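Local structure of HTH hxlR-type domain-containing protein (Enterococcus faecalis, 1Z7U) at residues K36-G39 with E40-A44; L53-R56 with L57-E61; E101-A104 with Q105-R109. The protein probably binds DNA as a dimeric winged helix-turn-helix transcriptional regulator of the HxlR type. One frame throughout, in Å; residues are numbered along the deposited sequence.

Interaction 1: residues K36-G39 with E40-A44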
ATOM      1  N   LYS A  36      12.949 -17.156 -12.252  1.00 36.66           N
ATOM      2  CA  LYS A  36      12.260 -18.423 -12.030  1.00 36.34           C
ATOM      3  C   LYS A  36      11.691 -19.000 -13.315  1.00 36.40           C
ATOM      4  O   LYS A  36      11.234 -18.264 -14.189  1.00 36.16           O
ATOM      5  CB  LYS A  36      11.104 -18.274 -11.028  1.00 36.08           C
ATOM      6  CG  LYS A  36      11.486 -17.972  -9.590  1.00 36.30           C
ATOM      7  CD  LYS A  36      11.991 -19.200  -8.844  1.00 34.70           C
ATOM      8  CE  LYS A  36      12.528 -18.816  -7.462  1.00 35.19           C
ATOM      9  NZ  LYS A  36      13.447 -17.640  -7.503  1.00 33.79           N
ATOM     10  N   ARG A  37      11.723 -20.328 -13.413  0.60 36.56           N
ATOM     11  CA  ARG A  37      11.075 -21.044 -14.500  0.60 36.65           C
ATOM     12  C   ARG A  37       9.708 -21.509 -14.018  0.60 36.16           C
ATOM     13  O   ARG A  37       9.454 -21.595 -12.814  0.60 35.74           O
ATOM     14  CB  ARG A  37      11.919 -22.238 -14.989  0.60 37.05           C
ATOM     15  CG  ARG A  37      13.435 -21.977 -15.053  0.60 39.02           C
ATOM     16  CD  ARG A  37      14.149 -22.727 -16.188  0.60 41.83           C
ATOM     17  NE  ARG A  37      14.145 -24.186 -16.039  0.60 44.17           N
ATOM     18  CZ  ARG A  37      13.753 -25.046 -16.983  0.60 45.37           C
ATOM     19  NH1 ARG A  37      13.788 -26.356 -16.750  0.60 45.22           N
ATOM     20  NH2 ARG A  37      13.337 -24.604 -18.166  0.60 45.50           N
ATOM     21  N   ASN A  38       8.834 -21.805 -14.973  1.00 35.87           N
ATOM     22  CA  ASN A  38       7.474 -22.244 -14.692  1.00 35.81           C
ATOM     23  C   ASN A  38       7.389 -23.387 -13.668  1.00 35.89           C
ATOM     24  O   ASN A  38       6.620 -23.320 -12.701  1.00 35.61           O
ATOM     25  CB  ASN A  38       6.809 -22.609 -16.022  1.00 35.72           C
ATOM     26  CG  ASN A  38       5.404 -23.088 -15.856  1.00 35.87           C
ATOM     27  OD1 ASN A  38       5.163 -24.278 -15.602  1.00 34.29           O
ATOM     28  ND2 ASN A  38       4.453 -22.172 -16.018  1.00 34.41           N
ATOM     29  N   GLY A  39       8.215 -24.412 -13.867  1.00 36.22           N
ATOM     30  CA  GLY A  39       8.242 -25.579 -12.986  1.00 36.17           C
ATOM     31  C   GLY A  39       8.631 -25.271 -11.556  1.00 36.24           C
ATOM     32  O   GLY A  39       8.052 -25.834 -10.623  1.00 36.58           O
ATOM     33  N   GLU A  40       9.613 -24.388 -11.378  1.00 36.20           N
ATOM     34  CA  GLU A  40       9.983 -23.895 -10.040  1.00 36.68           C
ATOM     35  C   GLU A  40       8.806 -23.245  -9.303  1.00 36.34           C
ATOM     36  O   GLU A  40       8.593 -23.499  -8.116  1.00 36.38           O
ATOM     37  CB  GLU A  40      11.143 -22.904 -10.128  1.00 36.65           C
ATOM     38  CG  GLU A  40      12.253 -23.356 -11.057  1.00 38.93           C
ATOM     39  CD  GLU A  40      13.503 -22.536 -10.908  1.00 40.95           C
ATOM     40  OE1 GLU A  40      13.730 -21.620 -11.729  1.00 41.17           O
ATOM     41  OE2 GLU A  40      14.260 -22.812  -9.957  1.00 44.49           O
ATOM     42  N   LEU A  41       8.053 -22.408 -10.018  1.00 36.38           N
ATOM     43  CA  LEU A  41       6.860 -21.754  -9.480  1.00 36.10           C
ATOM     44  C   LEU A  41       5.749 -22.754  -9.184  1.00 37.04           C
ATOM     45  O   LEU A  41       5.058 -22.631  -8.172  1.00 36.78           O
ATOM     46  CB  LEU A  41       6.356 -20.680 -10.443  1.00 35.34           C
ATOM     47  CG  LEU A  41       7.332 -19.554 -10.783  1.00 33.45           C
ATOM     48  CD1 LEU A  41       6.821 -18.718 -11.944  1.00 30.97           C
ATOM     49  CD2 LEU A  41       7.607 -18.693  -9.548  1.00 31.85           C
HETATM   50  N   MSE A  42       5.581 -23.733 -10.077  1.00 38.24           N
HETATM   51  CA  MSE A  42       4.647 -24.839  -9.863  1.00 39.91           C
HETATM   52  C   MSE A  42       4.956 -25.576  -8.567  1.00 40.39           C
HETATM   53  O   MSE A  42       4.048 -25.896  -7.801  1.00 40.05           O
HETATM   54  CB  MSE A  42       4.684 -25.827 -11.039  1.00 40.62           C
HETATM   55  CG  MSE A  42       3.920 -25.369 -12.284  1.00 42.53           C
HETATM   56 SE   MSE A  42       1.999 -25.094 -11.970  1.00 48.22          SE
HETATM   57  CE  MSE A  42       1.434 -26.929 -11.496  1.00 46.69           C
ATOM     58  N   ARG A  43       6.243 -25.825  -8.325  1.00 41.31           N
ATOM     59  CA  ARG A  43       6.687 -26.529  -7.120  1.00 42.56           C
ATOM     60  C   ARG A  43       6.573 -25.686  -5.847  1.00 42.62           C
ATOM     61  O   ARG A  43       6.046 -26.159  -4.829  1.00 42.98           O
ATOM     62  CB  ARG A  43       8.101 -27.093  -7.304  1.00 42.31           C
ATOM     63  CG  ARG A  43       8.106 -28.425  -8.047  1.00 43.91           C
ATOM     64  CD  ARG A  43       9.507 -28.939  -8.352  1.00 44.10           C
ATOM     65  NE  ARG A  43       9.998 -28.463  -9.647  1.00 48.77           N
ATOM     66  CZ  ARG A  43      11.063 -27.672  -9.820  1.00 50.36           C
ATOM     67  NH1 ARG A  43      11.415 -27.300 -11.048  1.00 51.05           N
ATOM     68  NH2 ARG A  43      11.783 -27.251  -8.779  1.00 50.77           N
ATOM     69  N   ALA A  44       7.050 -24.443  -5.918  1.00 42.74           N
ATOM     70  CA  ALA A  44       7.069 -23.530  -4.776  1.00 42.79           C
ATOM     71  C   ALA A  44       5.675 -23.126  -4.292  1.00 43.06           C
ATOM     72  O   ALA A  44       5.467 -22.904  -3.105  1.00 43.10           O
ATOM     73  CB  ALA A  44       7.888 -22.297  -5.105  1.00 42.80           C
TER
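Glu40 reaches back to Arg37, and its OE1 accepts a hydrogen bond from Arg37 N at 2.9 Å. The backbone donor meets this oxygen on its anti side, 17° out of the carboxylate plane. With CG beside the backbone N (chi1 -44°) and the chain extended beyond it, the Glu40 side chain runs back along the first turn toward that N-H. Lys36 crosses it at about a right angle, CD lying 4.0 Å from Glu40 CB. The ammonium of Lys36 turns instead to the carbonyls of Gly34 and Glu30. Lys36 CB rests 3.8 Å from CD2 of the buried Leu41. Asn38 and Met42, a selenomethionine, lie side by side and point the same way, with Asn38 OD1 3.7 Å from Met42 CG; that oxygen takes a hydrogen bond from Gln50. The Arg43 guanidinium folds back so that Gly39 O sits over one face, 3.2 Å above its plane and displaced toward the rim. Beneath these side chains runs the backbone ladder, in which Leu41 N binds Arg37 O at 3.2 Å. Arg37 is the N-cap of helix 38-44, and the Glu40 bond supplies the N3-to-N-cap half of a capping box.

Interaction 2: residues L53-R56 with L57-E61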
ATOM      1  N   LEU A  53      -1.592 -20.401 -12.793  1.00 32.93           N
ATOM      2  CA  LEU A  53      -0.247 -19.819 -12.899  1.00 31.98           C
ATOM      3  C   LEU A  53      -0.018 -18.966 -14.147  1.00 32.24           C
ATOM      4  O   LEU A  53       0.359 -17.793 -14.031  1.00 31.72           O
ATOM      5  CB  LEU A  53       0.832 -20.896 -12.779  1.00 32.05           C
ATOM      6  CG  LEU A  53       2.310 -20.485 -12.823  1.00 31.84           C
ATOM      7  CD1 LEU A  53       2.688 -19.482 -11.713  1.00 29.08           C
ATOM      8  CD2 LEU A  53       3.181 -21.716 -12.747  1.00 31.17           C
ATOM      9  N   THR A  54      -0.229 -19.537 -15.335  1.00 32.35           N
ATOM     10  CA  THR A  54      -0.000 -18.780 -16.570  1.00 32.54           C
ATOM     11  C   THR A  54      -0.919 -17.556 -16.637  1.00 32.01           C
ATOM     12  O   THR A  54      -0.488 -16.475 -17.065  1.00 31.95           O
ATOM     13  CB  THR A  54      -0.130 -19.644 -17.865  1.00 33.24           C
ATOM     14  OG1 THR A  54      -1.398 -20.311 -17.883  1.00 35.45           O
ATOM     15  CG2 THR A  54       0.971 -20.681 -17.937  1.00 33.38           C
ATOM     16  N   ASP A  55      -2.161 -17.724 -16.194  1.00 31.27           N
ATOM     17  CA  ASP A  55      -3.120 -16.613 -16.117  1.00 31.96           C
ATOM     18  C   ASP A  55      -2.566 -15.441 -15.299  1.00 31.10           C
ATOM     19  O   ASP A  55      -2.532 -14.310 -15.776  1.00 31.53           O
ATOM     20  CB  ASP A  55      -4.465 -17.086 -15.535  1.00 32.01           C
ATOM     21  CG  ASP A  55      -5.509 -15.968 -15.474  1.00 34.59           C
ATOM     22  OD1 ASP A  55      -6.060 -15.595 -16.538  1.00 36.59           O
ATOM     23  OD2 ASP A  55      -5.793 -15.470 -14.358  1.00 36.96           O
ATOM     24  N   ARG A  56      -2.121 -15.730 -14.078  1.00 30.71           N
ATOM     25  CA  ARG A  56      -1.468 -14.751 -13.210  1.00 30.06           C
ATOM     26  C   ARG A  56      -0.298 -14.060 -13.869  1.00 29.61           C
ATOM     27  O   ARG A  56      -0.221 -12.829 -13.863  1.00 29.28           O
ATOM     28  CB  ARG A  56      -0.992 -15.417 -11.927  1.00 29.99           C
ATOM     29  CG  ARG A  56      -1.869 -15.158 -10.714  1.00 31.25           C
ATOM     30  CD  ARG A  56      -3.140 -15.986 -10.734  1.00 31.33           C
ATOM     31  NE  ARG A  56      -4.118 -15.431 -11.653  1.00 31.99           N
ATOM     32  CZ  ARG A  56      -4.996 -14.489 -11.328  1.00 33.65           C
ATOM     33  NH1 ARG A  56      -5.027 -13.988 -10.092  1.00 32.35           N
ATOM     34  NH2 ARG A  56      -5.850 -14.051 -12.243  1.00 33.92           N
ATOM     35  N   LEU A  57       0.607 -14.847 -14.453  1.00 29.15           N
ATOM     36  CA  LEU A  57       1.829 -14.307 -15.066  1.00 28.96           C
ATOM     37  C   LEU A  57       1.534 -13.452 -16.295  1.00 29.20           C
ATOM     38  O   LEU A  57       2.242 -12.487 -16.580  1.00 28.55           O
ATOM     39  CB  LEU A  57       2.811 -15.427 -15.416  1.00 28.93           C
ATOM     40  CG  LEU A  57       3.423 -16.235 -14.260  1.00 29.14           C
ATOM     41  CD1 LEU A  57       3.969 -17.575 -14.779  1.00 30.23           C
ATOM     42  CD2 LEU A  57       4.505 -15.443 -13.535  1.00 27.97           C
ATOM     43  N   ARG A  58       0.477 -13.821 -17.011  1.00 30.05           N
ATOM     44  CA  ARG A  58       0.016 -13.077 -18.173  1.00 30.94           C
ATOM     45  C   ARG A  58      -0.471 -11.702 -17.739  1.00 30.25           C
ATOM     46  O   ARG A  58      -0.086 -10.704 -18.324  1.00 30.29           O
ATOM     47  CB  ARG A  58      -1.116 -13.833 -18.868  1.00 31.59           C
ATOM     48  CG  ARG A  58      -0.919 -14.003 -20.353  1.00 35.69           C
ATOM     49  CD  ARG A  58      -0.618 -15.455 -20.737  1.00 40.97           C
ATOM     50  NE  ARG A  58      -1.851 -16.211 -21.012  1.00 44.49           N
ATOM     51  CZ  ARG A  58      -1.934 -17.265 -21.833  1.00 46.17           C
ATOM     52  NH1 ARG A  58      -0.860 -17.709 -22.484  1.00 46.51           N
ATOM     53  NH2 ARG A  58      -3.102 -17.874 -22.011  1.00 46.77           N
ATOM     54  N   GLU A  59      -1.303 -11.661 -16.697  1.00 30.03           N
ATOM     55  CA  GLU A  59      -1.823 -10.396 -16.163  1.00 30.09           C
ATOM     56  C   GLU A  59      -0.701  -9.515 -15.641  1.00 30.21           C
ATOM     57  O   GLU A  59      -0.686  -8.309 -15.900  1.00 29.94           O
ATOM     58  CB  GLU A  59      -2.857 -10.635 -15.060  1.00 30.04           C
ATOM     59  CG  GLU A  59      -4.167 -11.263 -15.542  1.00 30.19           C
ATOM     60  CD  GLU A  59      -5.292 -11.103 -14.544  1.00 31.79           C
ATOM     61  OE1 GLU A  59      -6.441 -11.491 -14.861  1.00 32.78           O
ATOM     62  OE2 GLU A  59      -5.043 -10.590 -13.436  1.00 32.08           O
HETATM   63  N   MSE A  60       0.244 -10.127 -14.930  1.00 29.75           N
HETATM   64  CA  MSE A  60       1.355  -9.392 -14.338  1.00 31.11           C
HETATM   65  C   MSE A  60       2.342  -8.873 -15.378  1.00 29.46           C
HETATM   66  O   MSE A  60       2.869  -7.780 -15.223  1.00 28.90           O
HETATM   67  CB  MSE A  60       2.069 -10.225 -13.279  1.00 30.11           C
HETATM   68  CG  MSE A  60       1.206 -10.581 -12.102  1.00 31.35           C
HETATM   69 SE   MSE A  60       2.113 -11.855 -10.951  1.00 37.51          SE
HETATM   70  CE  MSE A  60       3.330 -10.546  -9.956  1.00 30.55           C
ATOM     71  N   GLU A  61       2.580  -9.652 -16.432  1.00 29.23           N
ATOM     72  CA  GLU A  61       3.369  -9.182 -17.582  1.00 29.12           C
ATOM     73  C   GLU A  61       2.674  -8.011 -18.294  1.00 28.67           C
ATOM     74  O   GLU A  61       3.318  -7.032 -18.660  1.00 28.65           O
ATOM     75  CB  GLU A  61       3.654 -10.328 -18.577  1.00 28.93           C
ATOM     76  CG  GLU A  61       4.550  -9.893 -19.768  1.00 29.99           C
ATOM     77  CD  GLU A  61       4.804 -10.992 -20.825  1.00 30.23           C
ATOM     78  OE1 GLU A  61       5.784 -10.844 -21.590  1.00 31.56           O
ATOM     79  OE2 GLU A  61       4.045 -11.986 -20.886  1.00 30.09           O
TER
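Leu53 and Leu57 meet one turn apart on helix 50-63, the second helix of the helix-turn-helix and, by position, probably the recognition helix of this winged-helix fold. Leu53 CD1 lies 3.8 Å from Leu57 CD1, the two branched ends meeting at a slant. In Leu53, CG swings anti to the backbone N (chi1 -178°), which leans its methyls toward the following turn. This buried face packs on helix 24-33 through Leu27 and on helix 38-44 through Leu41; further along, selenomethionine Met60 runs past Arg56 O, its CG 3.2 Å away, and touches Val66 of strand 66-71. Successive carbonyls accept the N-H groups four residues on, as with Leu57 N to Leu53 O at 3.0 Å.

A salt-bridge network of Asp55, Arg56 and Glu59 occupies another side. The bent Arg56 chain doubles back on its neighbour, and NH2 meets Asp55 OD2 at a doubtfully short 2.5 Å, almost in the guanidinium plane. The bond from Arg56 NE to the same oxygen is weak. Arg56 NH1 bonds Lys22 O, which helps fix the rotation of the group, while Glu59 OE2 forms a salt bridge with Lys24. The guanidinium, beside both acids, probably offsets their repulsion, since Asp55 OD2 and Glu59 OE1 are 4.1 Å apart. Arg56 NH2 also reaches toward Glu59 OE1, a long salt bridge of 3.7 Å with the guanidinium and carboxylate planes 53° apart.

Interaction 3: residues E101-A104 with Q105-R109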
ATOM      1  N   GLU A 101       2.909  -4.995  10.523  1.00 25.46           N
ATOM      2  CA  GLU A 101       3.583  -5.869  11.473  1.00 26.72           C
ATOM      3  C   GLU A 101       3.808  -5.125  12.795  1.00 25.82           C
ATOM      4  O   GLU A 101       3.484  -5.625  13.860  1.00 25.57           O
ATOM      5  CB  GLU A 101       4.918  -6.304  10.848  1.00 26.67           C
ATOM      6  CG  GLU A 101       5.755  -7.274  11.645  1.00 29.51           C
ATOM      7  CD  GLU A 101       7.136  -7.474  11.028  1.00 30.10           C
ATOM      8  OE1 GLU A 101       7.343  -8.505  10.344  1.00 30.64           O
ATOM      9  OE2 GLU A 101       8.008  -6.580  11.203  1.00 35.76           O
ATOM     10  N   THR A 102       4.362  -3.920  12.710  1.00 25.69           N
ATOM     11  CA  THR A 102       4.596  -3.093  13.887  1.00 25.72           C
ATOM     12  C   THR A 102       3.283  -2.796  14.624  1.00 25.34           C
ATOM     13  O   THR A 102       3.176  -2.997  15.827  1.00 25.09           O
ATOM     14  CB  THR A 102       5.303  -1.799  13.483  1.00 25.83           C
ATOM     15  OG1 THR A 102       6.529  -2.153  12.845  1.00 26.61           O
ATOM     16  CG2 THR A 102       5.615  -0.923  14.717  1.00 25.88           C
ATOM     17  N   PHE A 103       2.283  -2.352  13.867  1.00 25.01           N
ATOM     18  CA  PHE A 103       0.964  -2.045  14.398  1.00 24.81           C
ATOM     19  C   PHE A 103       0.290  -3.242  15.069  1.00 25.07           C
ATOM     20  O   PHE A 103      -0.212  -3.115  16.187  1.00 24.87           O
ATOM     21  CB  PHE A 103       0.098  -1.468  13.283  1.00 24.85           C
ATOM     22  CG  PHE A 103      -1.281  -1.107  13.702  1.00 24.55           C
ATOM     23  CD1 PHE A 103      -1.514  -0.001  14.508  1.00 24.77           C
ATOM     24  CD2 PHE A 103      -2.358  -1.864  13.273  1.00 23.08           C
ATOM     25  CE1 PHE A 103      -2.814   0.333  14.890  1.00 24.00           C
ATOM     26  CE2 PHE A 103      -3.638  -1.534  13.637  1.00 24.23           C
ATOM     27  CZ  PHE A 103      -3.873  -0.431  14.447  1.00 24.03           C
ATOM     28  N   ALA A 104       0.289  -4.402  14.405  1.00 24.99           N
ATOM     29  CA  ALA A 104      -0.323  -5.602  14.985  1.00 25.51           C
ATOM     30  C   ALA A 104       0.343  -6.038  16.286  1.00 26.09           C
ATOM     31  O   ALA A 104      -0.320  -6.531  17.193  1.00 26.01           O
ATOM     32  CB  ALA A 104      -0.343  -6.756  13.987  1.00 24.68           C
ATOM     33  N   GLN A 105       1.653  -5.860  16.364  1.00 27.72           N
ATOM     34  CA  GLN A 105       2.392  -6.188  17.577  1.00 29.45           C
ATOM     35  C   GLN A 105       2.094  -5.238  18.739  1.00 30.39           C
ATOM     36  O   GLN A 105       2.026  -5.669  19.886  1.00 30.70           O
ATOM     37  CB  GLN A 105       3.888  -6.313  17.279  1.00 29.18           C
ATOM     38  CG  GLN A 105       4.224  -7.674  16.671  1.00 30.62           C
ATOM     39  CD  GLN A 105       5.558  -7.715  15.958  1.00 32.36           C
ATOM     40  OE1 GLN A 105       6.522  -7.075  16.377  1.00 34.05           O
ATOM     41  NE2 GLN A 105       5.622  -8.483  14.873  1.00 31.82           N
ATOM     42  N   LYS A 106       1.915  -3.957  18.440  1.00 32.03           N
ATOM     43  CA  LYS A 106       1.472  -2.988  19.430  1.00 33.58           C
ATOM     44  C   LYS A 106       0.099  -3.373  19.982  1.00 34.49           C
ATOM     45  O   LYS A 106      -0.118  -3.318  21.200  1.00 34.09           O
ATOM     46  CB  LYS A 106       1.420  -1.592  18.813  1.00 33.97           C
ATOM     47  CG  LYS A 106       0.970  -0.468  19.755  1.00 36.05           C
ATOM     48  CD  LYS A 106       0.140   0.572  18.991  1.00 39.80           C
ATOM     49  CE  LYS A 106       0.205   1.954  19.636  1.00 42.40           C
ATOM     50  NZ  LYS A 106      -0.665   2.932  18.898  1.00 43.97           N
ATOM     51  N   LYS A 107      -0.821  -3.755  19.090  1.00 35.47           N
ATOM     52  CA  LYS A 107      -2.175  -4.151  19.490  1.00 37.07           C
ATOM     53  C   LYS A 107      -2.156  -5.361  20.413  1.00 37.45           C
ATOM     54  O   LYS A 107      -2.882  -5.396  21.403  1.00 37.80           O
ATOM     55  CB  LYS A 107      -3.060  -4.453  18.282  1.00 36.79           C
ATOM     56  CG  LYS A 107      -3.544  -3.230  17.533  1.00 38.44           C
ATOM     57  CD  LYS A 107      -4.457  -3.619  16.357  1.00 38.73           C
ATOM     58  CE  LYS A 107      -5.946  -3.555  16.721  1.00 41.85           C
ATOM     59  NZ  LYS A 107      -6.810  -3.670  15.492  1.00 42.39           N
ATOM     60  N   ALA A 108      -1.328  -6.347  20.082  1.00 38.09           N
ATOM     61  CA  ALA A 108      -1.206  -7.557  20.886  1.00 38.85           C
ATOM     62  C   ALA A 108      -0.646  -7.231  22.278  1.00 39.50           C
ATOM     63  O   ALA A 108      -1.146  -7.725  23.294  1.00 39.52           O
ATOM     64  CB  ALA A 108      -0.336  -8.575  20.164  1.00 38.50           C
ATOM     65  N   ARG A 109       0.373  -6.375  22.304  0.50 39.88           N
ATOM     66  CA  ARG A 109       1.045  -5.956  23.532  0.50 40.46           C
ATOM     67  C   ARG A 109       0.123  -5.181  24.488  0.50 41.06           C
ATOM     68  O   ARG A 109       0.178  -5.385  25.701  0.50 40.99           O
ATOM     69  CB  ARG A 109       2.278  -5.119  23.177  0.50 40.29           C
ATOM     70  CG  ARG A 109       3.292  -4.948  24.290  0.50 39.94           C
ATOM     71  CD  ARG A 109       4.649  -4.541  23.719  0.50 38.70           C
ATOM     72  NE  ARG A 109       5.685  -4.400  24.748  0.50 38.41           N
ATOM     73  CZ  ARG A 109       6.371  -5.408  25.289  0.50 36.69           C
ATOM     74  NH1 ARG A 109       6.142  -6.670  24.918  0.50 36.28           N
ATOM     75  NH2 ARG A 109       7.290  -5.152  26.207  0.50 33.12           N
TER
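Phe103 sends its ring anti to the backbone N (chi1 -180°), and Lys107, with CG beside its own backbone N, brings its chain up one turn later at a slant over that ring. A bend at chi3 (96°) takes the outer part of the lysine off its straight course after CD. It is the aliphatic part of the lysine that touches: CG lies over one face, 4.1 Å above the ring plane and displaced toward the rim, and CD approaches Phe103 CE2 to 3.5 Å.

A second pair, Glu101 and Gln105, lies side by side with both chains extended and pointing the same way. Gln105 NE2 comes within 3.4 Å of Glu101 CG, a contact with the methylene and not with the carboxylate, although the amide and carboxylate planes are turned only 23° apart. The Gln105 chain also covers the backbone oxygen that its own N-H uses, Gln105 CG being 3.6 Å from Glu101 O. The carboxylate is taken up across the dimer: OE1 is hydrogen-bonded to the Thr6 hydroxyl and OE2 to the Ser1 hydroxyl, both of the second subunit, Ser1 being probably a cloning remnant.

Regular backbone bonds hold the turns together, among them Lys107 N to Phe103 O at 3.0 Å and Ala108 N to Ala104 O at 3.1 Å. Thr102 returns its hydroxyl to the carbonyl of His98, a turn earlier. All of this lies near the C-terminal end of the long helix 84-110. There the Phe103 ring meets that of Trp99 at a shallow angle, Phe103 and Ala104 pack on Leu14 in helix 8-17 of the second subunit, and Lys106 touches Gly64 of that subunit, between its helix 50-63 and its strand 66-71.

Interactions 1 and 2 belong to one helix-turn-helix, probably the DNA-binding unit: their centres are 13 Å apart, and helices 38-44 and 50-63 are consecutive in the chain. They join directly through Leu53, whose CD2 lies 3.5 Å from Asn38 ND2 and 3.7 Å from Met42 SE; Leu41 also comes to Leu57. Interaction 3 is remote, its centre about 34 Å from each of the others and its nearest atoms about 20 Å from interaction 1. It lies across the chain's centre from interaction 2 and serves the dimer interface. A formic acid molecule, probably from the crystallisation liquor, sits about 4 Å from the Glu59 side chain of interaction 2.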